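Local coordinates for peptidoglycan glycosyltransferase (Eggerthella lenta, PDB 4MNR), which is a penicillin-binding protein whose C-terminal transpeptidase domain belongs to the beta-lactamase-like fold superfamily, at residues V220-K225 against S241-G246. Sequence-based numbering, arbitrary orientation. Where two conformers were deposited one is given.
Sequences VSNFNK and SNTVFG
With chi1 of N222 at -83° and that of N242 at -66°, each asparagine carries its CG anti to its own carbonyl carbon, and the two amides reach across the contact in exchange. The amide oxygen of N222 enters the N-terminal turn of helix 242-263. T243 N points almost straight at it, with 3.0 Å between T243 N and N222 OD1 and an N-H...O angle of 179°, although the donor is tilted out of the carbonyl plane. S241 OG donates to the same N222 OD1 over 2.9 Å, so at least two donors grip one oxygen. S241 is also the helix N-cap, its OG accepting from V244 N at 3.2 Å. S209 OG is hydrogen-bonded to both S241 OG and N222 ND2.

In return, N242 ND2 gives a hydrogen bond to S221 O, 3.0 Å away and lying in the N242 amide plane. In one of the two F223 conformers, the same nitrogen sits over a ring face, 3.4 Å from F223 CE1, the amide steeply inclined to the ring.

By sequence, S240 to N242 fit the SxN motif of penicillin-binding proteins; K188, apparently the SxxK lysine, is hydrogen-bonded through NZ to N242 OD1, placing the contact beside the presumed active site. The bonds to N222 OD1 join the residue after hairpin 212-221 to the helix start and fix the buried amide's rotation, while the helix dipole would probably polarise that oxygen.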
ATOM      1  N   VAL A 220       3.147   4.980 -26.455  1.00 12.87           N
ATOM      2  CA  VAL A 220       3.664   4.744 -25.112  1.00 12.03           C
ATOM      3  C   VAL A 220       4.897   5.633 -25.015  1.00 14.96           C
ATOM      4  O   VAL A 220       5.706   5.679 -25.943  1.00 14.70           O
ATOM      5  CB  VAL A 220       4.073   3.271 -24.894  1.00 13.59           C
ATOM      6  CG1 VAL A 220       4.686   3.077 -23.506  1.00 14.52           C
ATOM      7  CG2 VAL A 220       2.880   2.360 -25.082  1.00 14.63           C
ATOM      8  N   SER A 221       5.034   6.356 -23.909  0.61 15.36           N
ATOM      9  CA  SER A 221       6.142   7.303 -23.781  0.61 16.22           C
ATOM     10  C   SER A 221       6.851   7.154 -22.447  0.61 15.93           C
ATOM     11  O   SER A 221       6.216   6.907 -21.420  0.61 14.47           O
ATOM     12  CB  SER A 221       5.652   8.750 -23.929  0.61 18.21           C
ATOM     13  OG  SER A 221       5.098   9.003 -25.209  0.61 19.14           O
ATOM     14  N   ASN A 222       8.173   7.301 -22.468  1.00 14.35           N
ATOM     15  CA  ASN A 222       8.943   7.385 -21.238  1.00 15.46           C
ATOM     16  C   ASN A 222       8.579   8.674 -20.537  1.00 16.23           C
ATOM     17  O   ASN A 222       8.080   9.617 -21.169  1.00 16.86           O
ATOM     18  CB  ASN A 222      10.444   7.388 -21.533  1.00 14.57           C
ATOM     19  CG  ASN A 222      11.007   5.987 -21.732  1.00 14.39           C
ATOM     20  OD1 ASN A 222      10.385   5.000 -21.360  1.00 16.44           O
ATOM     21  ND2 ASN A 222      12.189   5.902 -22.324  1.00 12.76           N
ATOM     22  N   PHE A 223       8.811   8.722 -19.230  0.57 16.25           N
ATOM     23  CA  PHE A 223       8.596   9.954 -18.480  0.57 18.04           C
ATOM     24  C   PHE A 223       9.462  11.056 -19.081  0.57 21.75           C
ATOM     25  O   PHE A 223      10.637  10.837 -19.376  0.57 21.62           O
ATOM     26  CB  PHE A 223       8.910   9.749 -16.997  0.57 19.84           C
ATOM     27  CG  PHE A 223       8.059   8.699 -16.342  0.57 18.94           C
ATOM     28  CD1 PHE A 223       6.681   8.804 -16.357  0.57 17.85           C
ATOM     29  CD2 PHE A 223       8.636   7.616 -15.701  0.57 18.88           C
ATOM     30  CE1 PHE A 223       5.889   7.835 -15.756  0.57 17.66           C
ATOM     31  CE2 PHE A 223       7.856   6.649 -15.095  0.57 18.06           C
ATOM     32  CZ  PHE A 223       6.477   6.762 -15.120  0.57 19.70           C
ATOM     33  N   ASN A 224       8.858  12.224 -19.295  1.00 23.33           N
ATOM     34  CA  ASN A 224       9.515  13.347 -19.980  1.00 27.58           C
ATOM     35  C   ASN A 224      10.002  13.037 -21.400  1.00 27.81           C
ATOM     36  O   ASN A 224      10.854  13.746 -21.937  1.00 25.94           O
ATOM     37  CB  ASN A 224      10.666  13.921 -19.149  1.00 38.60           C
ATOM     38  CG  ASN A 224      10.191  14.872 -18.073  1.00 48.79           C
ATOM     39  OD1 ASN A 224       9.689  14.448 -17.033  1.00 51.37           O
ATOM     40  ND2 ASN A 224      10.355  16.169 -18.315  1.00 53.71           N
ATOM     41  N   LYS A 225       9.446  11.987 -22.000  1.00 21.85           N
ATOM     42  CA  LYS A 225       9.831  11.539 -23.333  1.00 21.01           C
ATOM     43  C   LYS A 225      11.346  11.365 -23.501  1.00 21.29           C
ATOM     44  O   LYS A 225      11.890  11.602 -24.578  1.00 22.95           O
ATOM     45  CB  LYS A 225       9.247  12.465 -24.406  1.00 25.11           C
ATOM     46  CG  LYS A 225       7.722  12.442 -24.449  1.00 30.38           C
ATOM     47  CD  LYS A 225       7.187  13.519 -25.363  1.00 39.74           C
ATOM     48  CE  LYS A 225       5.705  13.739 -25.139  1.00 44.73           C
ATOM     49  NZ  LYS A 225       5.249  14.991 -25.805  1.00 49.19           N
ATOM     50  N   SER A 241      11.777   2.857 -17.288  1.00 10.45           N
ATOM     51  CA  SER A 241      11.378   3.117 -18.676  1.00  8.81           C
ATOM     52  C   SER A 241      10.025   2.501 -19.044  1.00 10.58           C
ATOM     53  O   SER A 241       9.849   1.279 -19.007  1.00 11.01           O
ATOM     54  CB  SER A 241      12.448   2.599 -19.643  1.00 11.51           C
ATOM     55  OG  SER A 241      11.948   2.624 -20.976  1.00 11.00           O
ATOM     56  N   ASN A 242       9.069   3.348 -19.409  1.00 11.20           N
ATOM     57  CA  ASN A 242       7.757   2.863 -19.829  1.00 10.20           C
ATOM     58  C   ASN A 242       7.830   2.164 -21.184  1.00  9.44           C
ATOM     59  O   ASN A 242       7.112   1.190 -21.435  1.00 11.48           O
ATOM     60  CB  ASN A 242       6.749   4.019 -19.932  1.00 10.13           C
ATOM     61  CG  ASN A 242       6.440   4.666 -18.580  1.00 11.93           C
ATOM     62  OD1 ASN A 242       6.423   4.001 -17.544  1.00 12.23           O
ATOM     63  ND2 ASN A 242       6.185   5.980 -18.597  1.00 12.71           N
ATOM     64  N   THR A 243       8.674   2.667 -22.078  1.00  9.44           N
ATOM     65  CA  THR A 243       8.729   2.047 -23.411  1.00  9.21           C
ATOM     66  C   THR A 243       9.343   0.648 -23.381  1.00 11.65           C
ATOM     67  O   THR A 243       8.959  -0.216 -24.167  1.00 13.03           O
ATOM     68  CB  THR A 243       9.386   2.931 -24.475  1.00 11.72           C
ATOM     69  OG1 THR A 243      10.716   3.270 -24.075  1.00 11.45           O
ATOM     70  CG2 THR A 243       8.558   4.215 -24.693  1.00 11.77           C
ATOM     71  N   VAL A 244      10.276   0.404 -22.466  1.00  9.58           N
ATOM     72  CA  VAL A 244      10.781  -0.954 -22.315  1.00  9.09           C
ATOM     73  C   VAL A 244       9.715  -1.848 -21.689  1.00 12.02           C
ATOM     74  O   VAL A 244       9.459  -2.947 -22.164  1.00 11.62           O
ATOM     75  CB  VAL A 244      12.031  -0.989 -21.434  1.00 10.72           C
ATOM     76  CG1 VAL A 244      12.374  -2.432 -21.047  1.00 12.91           C
ATOM     77  CG2 VAL A 244      13.201  -0.329 -22.160  1.00 10.35           C
ATOM     78  N   PHE A 245       9.093  -1.383 -20.615  1.00 11.36           N
ATOM     79  CA  PHE A 245       8.083  -2.226 -19.967  1.00 10.47           C
ATOM     80  C   PHE A 245       6.854  -2.473 -20.850  1.00 10.49           C
ATOM     81  O   PHE A 245       6.253  -3.551 -20.790  1.00 10.20           O
ATOM     82  CB  PHE A 245       7.751  -1.726 -18.554  1.00 10.24           C
ATOM     83  CG  PHE A 245       8.724  -2.216 -17.535  1.00  8.07           C
ATOM     84  CD1 PHE A 245       9.948  -1.582 -17.372  1.00 10.26           C
ATOM     85  CD2 PHE A 245       8.461  -3.364 -16.801  1.00  9.96           C
ATOM     86  CE1 PHE A 245      10.872  -2.069 -16.460  1.00 11.80           C
ATOM     87  CE2 PHE A 245       9.383  -3.860 -15.877  1.00 10.75           C
ATOM     88  CZ  PHE A 245      10.592  -3.206 -15.708  1.00 11.93           C
ATOM     89  N   GLY A 246       6.525  -1.507 -21.706  1.00  9.77           N
ATOM     90  CA  GLY A 246       5.442  -1.687 -22.650  1.00 11.26           C
ATOM     91  C   GLY A 246       5.743  -2.826 -23.607  1.00 14.68           C
ATOM     92  O   GLY A 246       4.906  -3.696 -23.848  1.00 14.00           O
TER
HETATM   93  O   HOH W   1       9.737   6.288 -18.294  1.00 22.62           O